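Envelope glycoprotein (Thogoto virus, PDB 5XEA) probably attaches the virus to its receptor on the host cell and later drives fusion of the viral and host membranes. Local coordinates at residues E173-A176 and G177-L180; A280-D283 and D284-L288; F303-L306 and D307-F310; Q418-D421 and G422-F425; D431-I434 and Q435-Y439. All coordinates share one frame; numbering follows the deposited sequence.

Contact 1 of 5, residues E173-A176 and G177-L180; sequences EHSA and GEPL
Leu180 lies over one face of the His174 imidazole, its CG 3.8 Å from the ring centroid and displaced toward the rim on the CD2 side, a CH-pi contact. Both methyls of the leucine share in it, CD1 near CD2 and NE2 of the histidine and CD2 under its CG. The ring is placed there by a chi1 of 56°, with CG lodged between the backbone N and the carbonyl carbon. Its two nitrogens fix the rotation: ND1 donates to Ser175 O over 2.9 Å, with the oxygen tilted from the ring plane, and NE2 is bonded to Thr164 on strand 159-165. Ser175 O also takes the N-H of Glu178 at 3.1 Å, and the two donors come from opposite faces of its carbonyl plane. Ser175 OG accepts from Gly177 N at 3.0 Å, tying the side chain to the backbone two residues on. Glu178 reaches back with an extended chain, and its OE1 receives a weak but straight bond of 3.4 Å from Ser175 N. Ser175 to Glu178 is a type I beta turn, and it belongs to the surface loop that leads from strand 171-174 into strand 180-184 of the large antiparallel sheet.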
loop_
_atom_site.group_PDB
_atom_site.type_symbol
_atom_site.label_atom_id
_atom_site.label_comp_id
_atom_site.label_asym_id
_atom_site.label_seq_id
_atom_site.Cartn_x
_atom_site.Cartn_y
_atom_site.Cartn_z
ATOM N N GLU B 173 -21.479 -12.718 -7.265
ATOM C CA GLU B 173 -21.050 -13.292 -8.535
ATOM C C GLU B 173 -22.246 -13.438 -9.468
ATOM O O GLU B 173 -23.298 -13.948 -9.071
ATOM C CB GLU B 173 -20.355 -14.634 -8.320
ATOM C CG GLU B 173 -18.884 -14.484 -7.916
ATOM C CD GLU B 173 -18.713 -13.928 -6.509
ATOM O OE1 GLU B 173 -18.103 -12.846 -6.348
ATOM O OE2 GLU B 173 -19.198 -14.579 -5.563
ATOM N N HIS B 174 -22.091 -12.955 -10.697
ATOM C CA HIS B 174 -23.181 -12.980 -11.656
ATOM C C HIS B 174 -22.611 -13.024 -13.065
ATOM O O HIS B 174 -21.447 -12.685 -13.300
ATOM C CB HIS B 174 -24.090 -11.765 -11.499
ATOM C CG HIS B 174 -23.365 -10.462 -11.609
ATOM N ND1 HIS B 174 -23.355 -9.711 -12.763
ATOM C CD2 HIS B 174 -22.617 -9.779 -10.709
ATOM C CE1 HIS B 174 -22.637 -8.618 -12.569
ATOM N NE2 HIS B 174 -22.176 -8.638 -11.332
ATOM N N SER B 175 -23.454 -13.437 -14.007
ATOM C CA SER B 175 -23.051 -13.400 -15.402
ATOM C C SER B 175 -23.023 -11.957 -15.895
ATOM O O SER B 175 -23.689 -11.077 -15.351
ATOM C CB SER B 175 -23.998 -14.239 -16.254
ATOM O OG SER B 175 -24.461 -13.471 -17.347
ATOM N N ALA B 176 -22.235 -11.712 -16.939
ATOM C CA ALA B 176 -22.102 -10.350 -17.449
ATOM C C ALA B 176 -23.404 -9.822 -18.036
ATOM O O ALA B 176 -23.577 -8.602 -18.127
ATOM C CB ALA B 176 -20.985 -10.280 -18.498
ATOM N N GLY B 177 -24.317 -10.703 -18.443
ATOM C CA GLY B 177 -25.605 -10.267 -18.943
ATOM C C GLY B 177 -26.687 -10.103 -17.902
ATOM O O GLY B 177 -27.746 -9.555 -18.211
ATOM N N GLU B 178 -26.454 -10.578 -16.673
ATOM C CA GLU B 178 -27.416 -10.431 -15.584
ATOM C C GLU B 178 -27.092 -9.171 -14.789
ATOM O O GLU B 178 -26.124 -9.175 -14.015
ATOM C CB GLU B 178 -27.392 -11.645 -14.654
ATOM C CG GLU B 178 -27.812 -12.958 -15.272
ATOM C CD GLU B 178 -27.671 -14.136 -14.312
ATOM O OE1 GLU B 178 -26.758 -14.103 -13.456
ATOM O OE2 GLU B 178 -28.475 -15.091 -14.411
ATOM N N PRO B 179 -27.854 -8.092 -14.928
ATOM C CA PRO B 179 -27.624 -6.923 -14.073
ATOM C C PRO B 179 -28.024 -7.236 -12.642
ATOM O O PRO B 179 -28.898 -8.065 -12.387
ATOM C CB PRO B 179 -28.531 -5.844 -14.679
ATOM C CG PRO B 179 -29.136 -6.454 -15.928
ATOM C CD PRO B 179 -29.056 -7.937 -15.761
ATOM N N LEU B 180 -27.365 -6.580 -11.693
ATOM C CA LEU B 180 -27.720 -6.723 -10.285
ATOM C C LEU B 180 -28.607 -5.559 -9.874
ATOM O O LEU B 180 -28.316 -4.406 -10.211
ATOM C CB LEU B 180 -26.487 -6.747 -9.383
ATOM C CG LEU B 180 -25.408 -7.811 -9.510
ATOM C CD1 LEU B 180 -24.375 -7.542 -8.408
ATOM C CD2 LEU B 180 -26.010 -9.198 -9.377
#

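Contact 2 of 5, residues A280-D283 and D284-L288; sequences ASID and DLHAL
Ser281 and Asp284 form a capping box at the N-terminus of the long helix 282-327. Ser281 OG, at the N-cap, accepts the N-H of Asp284 over 2.9 Å, and Asp284 OD2 in turn accepts a weak, nearly straight bond of 3.3 Å from Ser281 N. A chi1 of 71° turns OG toward the first turn of the helix, where it meets that N-H. The Asp284 carboxylate is shared with the second subunit, where Gly415 N binds OD2 and Arg414 N binds OD1, so the box also fastens the helix start to a neighbouring chain. Across the first turn, Ile282, the residue after the cap, sets its CG2 methyl over one face of the His286 imidazole, 3.8 Å from the ring centroid and nearer the CE1-NE2 rim, as a CH-pi contact. A water in the ring plane joins His286 ND1, at 2.5 Å, to Asp283 OD1, at 2.9 Å. The outer ends of both residues face the second subunit: Asp283 OD2 makes a salt bridge to its Arg414, while His286 NE2 is hydrogen-bonded to its Lys266 and the ring meets its Trp275 edge-to-face. Leu285 packs on Leu285 of both other subunits, an arrangement typical of a helix entering the central bundle of a trimer.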
loop_
_atom_site.group_PDB
_atom_site.type_symbol
_atom_site.label_atom_id
_atom_site.label_comp_id
_atom_site.label_asym_id
_atom_site.label_seq_id
_atom_site.Cartn_x
_atom_site.Cartn_y
_atom_site.Cartn_z
ATOM N N ALA B 280 -4.424 -0.790 3.313
ATOM C CA ALA B 280 -3.015 -1.064 3.598
ATOM C C ALA B 280 -2.414 0.045 4.456
ATOM O O ALA B 280 -2.663 1.240 4.237
ATOM C CB ALA B 280 -2.203 -1.203 2.303
ATOM N N SER B 281 -1.639 -0.358 5.454
ATOM C CA SER B 281 -1.008 0.612 6.335
ATOM C C SER B 281 0.378 0.965 5.814
ATOM O O SER B 281 0.943 0.261 4.966
ATOM C CB SER B 281 -0.908 0.064 7.755
ATOM O OG SER B 281 0.061 -0.960 7.824
ATOM N N ILE B 282 0.916 2.078 6.319
ATOM C CA ILE B 282 2.314 2.422 6.048
ATOM C C ILE B 282 3.229 1.349 6.607
ATOM O O ILE B 282 4.232 0.981 5.982
ATOM C CB ILE B 282 2.675 3.809 6.610
ATOM C CG1 ILE B 282 1.887 4.911 5.908
ATOM C CG2 ILE B 282 4.188 4.076 6.510
ATOM C CD1 ILE B 282 2.108 5.017 4.443
ATOM N N ASP B 283 2.869 0.791 7.766
ATOM C CA ASP B 283 3.616 -0.346 8.288
ATOM C C ASP B 283 3.702 -1.491 7.278
ATOM O O ASP B 283 4.748 -2.130 7.154
ATOM C CB ASP B 283 2.994 -0.860 9.580
ATOM C CG ASP B 283 3.933 -1.808 10.321
ATOM O OD1 ASP B 283 5.007 -1.342 10.739
ATOM O OD2 ASP B 283 3.609 -2.998 10.487
ATOM N N ASP B 284 2.598 -1.804 6.592
ATOM C CA ASP B 284 2.633 -2.860 5.573
ATOM C C ASP B 284 3.568 -2.503 4.434
ATOM O O ASP B 284 4.248 -3.377 3.882
ATOM C CB ASP B 284 1.242 -3.117 5.003
ATOM C CG ASP B 284 0.337 -3.828 5.969
ATOM O OD1 ASP B 284 0.819 -4.687 6.726
ATOM O OD2 ASP B 284 -0.872 -3.535 5.979
ATOM N N LEU B 285 3.563 -1.236 4.023
ATOM C CA LEU B 285 4.465 -0.795 2.970
ATOM C C LEU B 285 5.924 -0.920 3.395
ATOM O O LEU B 285 6.769 -1.334 2.593
ATOM C CB LEU B 285 4.151 0.646 2.570
ATOM C CG LEU B 285 3.424 0.805 1.240
ATOM C CD1 LEU B 285 2.079 0.146 1.341
ATOM C CD2 LEU B 285 3.293 2.269 0.852
ATOM N N HIS B 286 6.241 -0.546 4.643
ATOM C CA HIS B 286 7.611 -0.659 5.143
ATOM C C HIS B 286 8.092 -2.105 5.103
ATOM O O HIS B 286 9.265 -2.367 4.812
ATOM C CB HIS B 286 7.716 -0.125 6.581
ATOM C CG HIS B 286 7.670 1.371 6.699
ATOM N ND1 HIS B 286 7.318 2.011 7.873
ATOM C CD2 HIS B 286 7.952 2.354 5.809
ATOM C CE1 HIS B 286 7.371 3.319 7.695
ATOM N NE2 HIS B 286 7.749 3.554 6.451
ATOM N N ALA B 287 7.205 -3.054 5.416
ATOM C CA ALA B 287 7.593 -4.463 5.430
ATOM C C ALA B 287 7.913 -4.968 4.023
ATOM O O ALA B 287 8.881 -5.722 3.826
ATOM C CB ALA B 287 6.483 -5.297 6.066
ATOM N N LEU B 288 7.108 -4.573 3.032
ATOM C CA LEU B 288 7.429 -4.925 1.649
ATOM C C LEU B 288 8.721 -4.247 1.212
ATOM O O LEU B 288 9.588 -4.870 0.577
ATOM C CB LEU B 288 6.272 -4.535 0.722
ATOM C CG LEU B 288 6.416 -4.851 -0.781
ATOM C CD1 LEU B 288 6.507 -6.354 -1.064
ATOM C CD2 LEU B 288 5.270 -4.237 -1.584
HETATM O O HOH W 1 1.643 -4.242 9.475
HETATM O O HOH W 2 6.904 0.756 10.003
#

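Contact 3 of 5, residues F303-L306 and D307-F310; sequences FAEL and DSRF
Glu305 crosses the side chain of Arg309, its OE2 lying 3.3 Å from Arg309 CG and receiving the N-H of NE at 2.8 Å. This i to i+4 salt bridge is nearly straight at 162°. The oxygen sits at the edge of the guanidinium, close to its plane, and uses its anti lone pair, while carboxylate and guanidinium are turned 77° against each other. A bend at chi2 (60°) in the glutamate brings the carboxylate round to an arginine that runs extended from CG to NE. OE2 has a second donor, Ser401 N of the second subunit, whose Ser401 O takes Arg309 NH2. The pair therefore sits where helix 282-327, in the central bundle of the trimer, meets a neighbouring chain. Round the threefold, Arg309 NH1 bridges to Asp307 of the third subunit, and Asp307 is bridged in turn by Arg309 of the second. These bonds hold the guanidinium on several sides in a buried setting and would be expected to favour the charged forms. Phe310 brings CD2 to Leu306 O at 3.0 Å, beside the 3.1 Å helical bond from its own N to that oxygen. Its ring meets Phe310 of the third subunit edge-to-face, and Leu306 packs on Leu306 of that same chain.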
loop_
_atom_site.group_PDB
_atom_site.type_symbol
_atom_site.label_atom_id
_atom_site.label_comp_id
_atom_site.label_asym_id
_atom_site.label_seq_id
_atom_site.Cartn_x
_atom_site.Cartn_y
_atom_site.Cartn_z
ATOM N N PHE B 303 26.395 -9.765 -7.403
ATOM C CA PHE B 303 27.103 -9.092 -8.486
ATOM C C PHE B 303 28.590 -8.944 -8.176
ATOM O O PHE B 303 29.429 -9.121 -9.063
ATOM C CB PHE B 303 26.479 -7.734 -8.778
ATOM C CG PHE B 303 25.310 -7.813 -9.695
ATOM C CD1 PHE B 303 24.591 -8.985 -9.799
ATOM C CD2 PHE B 303 24.933 -6.729 -10.463
ATOM C CE1 PHE B 303 23.510 -9.087 -10.656
ATOM C CE2 PHE B 303 23.843 -6.818 -11.326
ATOM C CZ PHE B 303 23.137 -8.006 -11.425
ATOM N N ALA B 304 28.934 -8.640 -6.922
ATOM C CA ALA B 304 30.342 -8.563 -6.541
ATOM C C ALA B 304 31.051 -9.900 -6.741
ATOM O O ALA B 304 32.223 -9.926 -7.129
ATOM C CB ALA B 304 30.483 -8.099 -5.094
ATOM N N GLU B 305 30.367 -11.021 -6.482
ATOM C CA GLU B 305 31.001 -12.317 -6.720
ATOM C C GLU B 305 31.164 -12.575 -8.216
ATOM O O GLU B 305 32.176 -13.142 -8.645
ATOM C CB GLU B 305 30.200 -13.443 -6.044
ATOM C CG GLU B 305 30.607 -14.889 -6.428
ATOM C CD GLU B 305 32.066 -15.238 -6.093
ATOM O OE1 GLU B 305 32.647 -14.602 -5.187
ATOM O OE2 GLU B 305 32.644 -16.144 -6.742
ATOM N N LEU B 306 30.186 -12.151 -9.023
ATOM C CA LEU B 306 30.290 -12.294 -10.474
ATOM C C LEU B 306 31.486 -11.526 -11.027
ATOM O O LEU B 306 32.243 -12.054 -11.854
ATOM C CB LEU B 306 29.001 -11.825 -11.149
ATOM C CG LEU B 306 27.801 -12.725 -10.866
ATOM C CD1 LEU B 306 26.535 -12.197 -11.547
ATOM C CD2 LEU B 306 28.107 -14.158 -11.302
ATOM N N ASP B 307 31.662 -10.269 -10.597
ATOM C CA ASP B 307 32.808 -9.480 -11.045
ATOM C C ASP B 307 34.113 -10.107 -10.577
ATOM O O ASP B 307 35.113 -10.110 -11.307
ATOM C CB ASP B 307 32.702 -8.041 -10.536
ATOM C CG ASP B 307 32.395 -7.031 -11.638
ATOM O OD1 ASP B 307 32.589 -7.328 -12.838
ATOM O OD2 ASP B 307 31.964 -5.904 -11.290
ATOM N N SER B 308 34.117 -10.663 -9.363
ATOM C CA SER B 308 35.285 -11.398 -8.890
ATOM C C SER B 308 35.613 -12.574 -9.807
ATOM O O SER B 308 36.789 -12.869 -10.057
ATOM C CB SER B 308 35.039 -11.887 -7.466
ATOM O OG SER B 308 36.190 -12.516 -6.947
ATOM N N ARG B 309 34.589 -13.282 -10.286
ATOM C CA ARG B 309 34.857 -14.452 -11.114
ATOM C C ARG B 309 35.456 -14.046 -12.453
ATOM O O ARG B 309 36.371 -14.709 -12.954
ATOM C CB ARG B 309 33.583 -15.274 -11.305
ATOM C CG ARG B 309 33.085 -15.893 -10.005
ATOM C CD ARG B 309 31.827 -16.681 -10.227
ATOM N NE ARG B 309 31.371 -17.306 -8.992
ATOM C CZ ARG B 309 30.348 -18.147 -8.917
ATOM N NH1 ARG B 309 29.673 -18.475 -10.015
ATOM N NH2 ARG B 309 30.004 -18.668 -7.750
ATOM N N PHE B 310 34.950 -12.959 -13.048
ATOM C CA PHE B 310 35.545 -12.438 -14.274
ATOM C C PHE B 310 36.967 -11.958 -14.043
ATOM O O PHE B 310 37.851 -12.198 -14.881
ATOM C CB PHE B 310 34.682 -11.324 -14.839
ATOM C CG PHE B 310 33.407 -11.829 -15.433
ATOM C CD1 PHE B 310 33.426 -12.545 -16.622
ATOM C CD2 PHE B 310 32.197 -11.622 -14.796
ATOM C CE1 PHE B 310 32.261 -13.039 -17.168
ATOM C CE2 PHE B 310 31.029 -12.106 -15.337
ATOM C CZ PHE B 310 31.062 -12.824 -16.530
#

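Contact 4 of 5, residues Q418-D421 and G422-F425; sequences QSED and GWSF
Ser424 N donates to Glu420 O over 2.9 Å at an angle of 171°, the first full turn of helix 421-437, with Glu420 in the N-cap position. Phe425 N follows with a bond of 3.0 Å to Asp421 O, whereas the 3.2 Å bond from Trp423 N to Glu420 O is weak and bent. A single water knots the side chains at this helix start: it accepts from Ser424 OG at 2.8 Å and donates to Asp421 OD1 at 2.5 Å and to Ser419 O at 3.0 Å. Ser424 presents its hydroxyl to the water because a chi1 of 67° points OG toward the preceding turn, where the water lies. Asp421 OD1 has a stronger partner in Lys273 of the third subunit, a salt bridge that would support the carboxylate's negative charge. On another side of the turn, Glu420 and Trp423 run side by side. Glu420 OE1 approaches the indole at its edge, in the ring plane, 3.8 Å from CD1, with the carboxylate turned 50° from the ring. Glu420 OE2 is held by Phe150 N of strand 133-156, and Trp423 rests on Val149 of that strand and on the loop residues Leu166 and Pro167. The arrangement is that of a helix N-terminus, its first turn tied by water and seated between the large sheet and a neighbouring subunit.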
loop_
_atom_site.group_PDB
_atom_site.type_symbol
_atom_site.label_atom_id
_atom_site.label_comp_id
_atom_site.label_asym_id
_atom_site.label_seq_id
_atom_site.Cartn_x
_atom_site.Cartn_y
_atom_site.Cartn_z
ATOM N N GLN B 418 -14.238 1.216 -1.041
ATOM C CA GLN B 418 -14.839 2.369 -0.359
ATOM C C GLN B 418 -14.309 3.686 -0.896
ATOM O O GLN B 418 -14.984 4.705 -0.765
ATOM C CB GLN B 418 -14.588 2.342 1.161
ATOM C CG GLN B 418 -14.829 1.008 1.844
ATOM C CD GLN B 418 -13.597 0.095 1.807
ATOM O OE1 GLN B 418 -13.218 -0.391 0.750
ATOM N NE2 GLN B 418 -12.990 -0.146 2.963
ATOM N N SER B 419 -13.105 3.693 -1.478
ATOM C CA SER B 419 -12.555 4.916 -2.046
ATOM C C SER B 419 -13.279 5.341 -3.317
ATOM O O SER B 419 -13.142 6.494 -3.734
ATOM C CB SER B 419 -11.064 4.745 -2.376
ATOM O OG SER B 419 -10.238 4.826 -1.235
ATOM N N GLU B 420 -14.021 4.442 -3.953
ATOM C CA GLU B 420 -14.623 4.787 -5.234
ATOM C C GLU B 420 -15.800 5.736 -5.044
ATOM O O GLU B 420 -16.548 5.631 -4.079
ATOM C CB GLU B 420 -15.078 3.530 -5.952
ATOM C CG GLU B 420 -13.918 2.616 -6.304
ATOM C CD GLU B 420 -14.410 1.332 -6.870
ATOM O OE1 GLU B 420 -14.865 0.479 -6.072
ATOM O OE2 GLU B 420 -14.363 1.198 -8.110
ATOM N N ASP B 421 -15.950 6.652 -6.007
ATOM C CA ASP B 421 -17.007 7.653 -5.969
ATOM C C ASP B 421 -18.390 7.024 -5.848
ATOM O O ASP B 421 -19.237 7.526 -5.108
ATOM C CB ASP B 421 -16.923 8.539 -7.214
ATOM C CG ASP B 421 -15.683 9.424 -7.217
ATOM O OD1 ASP B 421 -15.073 9.620 -6.136
ATOM O OD2 ASP B 421 -15.325 9.945 -8.298
ATOM N N GLY B 422 -18.642 5.924 -6.558
ATOM C CA GLY B 422 -19.965 5.316 -6.496
ATOM C C GLY B 422 -20.368 4.886 -5.094
ATOM O O GLY B 422 -21.504 5.113 -4.671
ATOM N N TRP B 423 -19.442 4.277 -4.346
ATOM C CA TRP B 423 -19.799 3.810 -3.015
ATOM C C TRP B 423 -19.660 4.908 -1.979
ATOM O O TRP B 423 -20.449 4.942 -1.043
ATOM C CB TRP B 423 -18.968 2.595 -2.616
ATOM C CG TRP B 423 -19.141 1.457 -3.559
ATOM C CD1 TRP B 423 -18.236 1.006 -4.462
ATOM C CD2 TRP B 423 -20.301 0.631 -3.695
ATOM N NE1 TRP B 423 -18.751 -0.073 -5.154
ATOM C CE2 TRP B 423 -20.021 -0.317 -4.702
ATOM C CE3 TRP B 423 -21.555 0.610 -3.071
ATOM C CZ2 TRP B 423 -20.945 -1.281 -5.095
ATOM C CZ3 TRP B 423 -22.474 -0.349 -3.461
ATOM C CH2 TRP B 423 -22.166 -1.282 -4.456
ATOM N N SER B 424 -18.692 5.824 -2.132
ATOM C CA SER B 424 -18.625 6.945 -1.204
ATOM C C SER B 424 -19.836 7.862 -1.318
ATOM O O SER B 424 -20.105 8.604 -0.377
ATOM C CB SER B 424 -17.337 7.746 -1.411
ATOM O OG SER B 424 -17.334 8.402 -2.658
ATOM N N PHE B 425 -20.563 7.819 -2.445
ATOM C CA PHE B 425 -21.838 8.532 -2.575
ATOM C C PHE B 425 -22.828 8.101 -1.504
ATOM O O PHE B 425 -23.611 8.917 -1.001
ATOM C CB PHE B 425 -22.424 8.274 -3.969
ATOM C CG PHE B 425 -23.737 9.003 -4.267
ATOM C CD1 PHE B 425 -23.741 10.351 -4.605
ATOM C CD2 PHE B 425 -24.939 8.307 -4.307
ATOM C CE1 PHE B 425 -24.931 11.016 -4.911
ATOM C CE2 PHE B 425 -26.145 8.965 -4.623
ATOM C CZ PHE B 425 -26.139 10.313 -4.927
HETATM O O HOH W 3 -14.770 9.029 -3.675
#

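Contact 5 of 5, residues D431-I434 and Q435-Y439; sequences DALI and QTMMY
Asp431 O receives the N-H of Gln435 at 3.1 Å, one of the i to i+4 bonds in the last turns of helix 421-437, near the threefold contacts of the trimer. The same oxygen takes a water at 2.7 Å, and that water accepts from Gln435 NE2 at 2.9 Å. Gln435, bent at chi2 (-57°), curls its amide back over the preceding turn to meet the water, and its CG lies against Asp431 O. Ala432 comes next, and its carbonyl oxygen is gripped twice by Thr436: by the backbone N at 3.1 Å and by the hydroxyl OG1, which donates across 2.8 Å. The two donors arrive from opposite faces of the carbonyl plane. With OG1 beside its backbone N (chi1 -39°), the threonine hydroxyl folds onto its own helix, while Ala432 and Thr436 both touch Glu121 in a loop of the same chain. Leu433 combines a backbone bond from Met437 N with apolar packing. The leucine and the methionine lie side by side and point the same way, CD1 of Leu433 3.6 Å from CG of Met437, and both reach Leu70 of strand 65-72 in the same chain. Ile434 turns to the other subunits, packing on Ile434 of the third and on Met438 of the second. Its carbonyl does not continue the series: Met438 N, though 3.2 Å from Ile434 O, is too badly angled to bond.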
loop_
_atom_site.group_PDB
_atom_site.type_symbol
_atom_site.label_atom_id
_atom_site.label_comp_id
_atom_site.label_asym_id
_atom_site.label_seq_id
_atom_site.Cartn_x
_atom_site.Cartn_y
_atom_site.Cartn_z
ATOM N N ASP B 431 -24.085 11.057 5.602
ATOM C CA ASP B 431 -23.532 12.190 6.340
ATOM C C ASP B 431 -24.399 13.424 6.172
ATOM O O ASP B 431 -24.617 14.185 7.127
ATOM C CB ASP B 431 -22.112 12.499 5.864
ATOM C CG ASP B 431 -21.119 11.406 6.223
ATOM O OD1 ASP B 431 -20.102 11.275 5.503
ATOM O OD2 ASP B 431 -21.343 10.691 7.225
ATOM N N ALA B 432 -24.880 13.651 4.953
ATOM C CA ALA B 432 -25.734 14.802 4.687
ATOM C C ALA B 432 -27.068 14.694 5.425
ATOM O O ALA B 432 -27.613 15.701 5.875
ATOM C CB ALA B 432 -25.952 14.927 3.177
ATOM N N LEU B 433 -27.620 13.484 5.551
ATOM C CA LEU B 433 -28.865 13.334 6.299
ATOM C C LEU B 433 -28.665 13.703 7.764
ATOM O O LEU B 433 -29.531 14.336 8.380
ATOM C CB LEU B 433 -29.408 11.901 6.163
ATOM C CG LEU B 433 -30.765 11.658 6.876
ATOM C CD1 LEU B 433 -31.867 12.577 6.350
ATOM C CD2 LEU B 433 -31.191 10.195 6.822
ATOM N N ILE B 434 -27.519 13.323 8.330
ATOM C CA ILE B 434 -27.205 13.641 9.726
ATOM C C ILE B 434 -27.111 15.147 9.918
ATOM O O ILE B 434 -27.565 15.692 10.933
ATOM C CB ILE B 434 -25.890 12.933 10.145
ATOM C CG1 ILE B 434 -26.092 11.407 10.231
ATOM C CG2 ILE B 434 -25.384 13.502 11.499
ATOM C CD1 ILE B 434 -24.735 10.572 10.293
ATOM N N GLN B 435 -26.507 15.848 8.954
ATOM C CA GLN B 435 -26.397 17.297 9.073
ATOM C C GLN B 435 -27.772 17.961 9.026
ATOM O O GLN B 435 -28.061 18.855 9.829
ATOM C CB GLN B 435 -25.479 17.851 7.984
ATOM C CG GLN B 435 -23.949 17.469 8.148
ATOM C CD GLN B 435 -23.393 17.916 9.518
ATOM O OE1 GLN B 435 -23.418 19.111 9.860
ATOM N NE2 GLN B 435 -22.929 16.958 10.316
ATOM N N THR B 436 -28.646 17.518 8.113
ATOM C CA THR B 436 -29.942 18.164 7.960
ATOM C C THR B 436 -30.866 17.861 9.131
ATOM O O THR B 436 -31.695 18.701 9.507
ATOM C CB THR B 436 -30.625 17.721 6.675
ATOM O OG1 THR B 436 -29.661 17.597 5.623
ATOM C CG2 THR B 436 -31.605 18.786 6.300
ATOM N N MET B 437 -30.778 16.647 9.677
ATOM C CA MET B 437 -31.632 16.213 10.768
ATOM C C MET B 437 -31.150 16.701 12.128
ATOM O O MET B 437 -31.850 16.494 13.122
ATOM C CB MET B 437 -31.731 14.687 10.756
ATOM C CG MET B 437 -32.469 14.136 9.518
ATOM S SD MET B 437 -34.245 14.534 9.608
ATOM C CE MET B 437 -34.728 13.485 10.977
ATOM N N MET B 438 -29.992 17.365 12.181
ATOM C CA MET B 438 -29.340 17.650 13.459
ATOM C C MET B 438 -30.250 18.440 14.412
ATOM O O MET B 438 -30.244 18.206 15.627
ATOM C CB MET B 438 -28.053 18.417 13.214
ATOM C CG MET B 438 -27.229 18.546 14.448
ATOM S SD MET B 438 -25.651 19.271 14.025
ATOM C CE MET B 438 -24.840 17.852 13.259
ATOM N N TYR B 439 -31.037 19.372 13.890
ATOM C CA TYR B 439 -32.065 20.007 14.716
ATOM C C TYR B 439 -33.255 20.372 13.837
ATOM O O TYR B 439 -33.138 20.510 12.615
ATOM C CB TYR B 439 -31.529 21.246 15.465
ATOM C CG TYR B 439 -30.832 22.253 14.567
ATOM C CD1 TYR B 439 -31.538 23.308 14.010
ATOM C CD2 TYR B 439 -29.477 22.140 14.271
ATOM C CE1 TYR B 439 -30.930 24.225 13.181
ATOM C CE2 TYR B 439 -28.838 23.070 13.425
ATOM C CZ TYR B 439 -29.574 24.110 12.894
ATOM O OH TYR B 439 -29.000 25.045 12.061
HETATM O O HOH W 4 -22.559 14.464 8.913
#

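Overall arrangement
Along the chain the five contacts follow in series. Contact 1 is a surface loop between two strands of the large antiparallel sheet, with no other subunit touching it. Contacts 2 and 3 share helix 282-327, their centres about 34 Å apart, the first at its N-terminus and the second further along. Contacts 4 and 5 share helix 421-437, at its start and near its end, with centres about 20 Å apart. Contacts 3 and 5 lie on opposite sides of the chain's centre, about 69 Å between their centres, which shows how elongated the molecule is. Contacts 2 to 5 all touch the third subunit, so both helices tie the fusion protein's trimer together along its length.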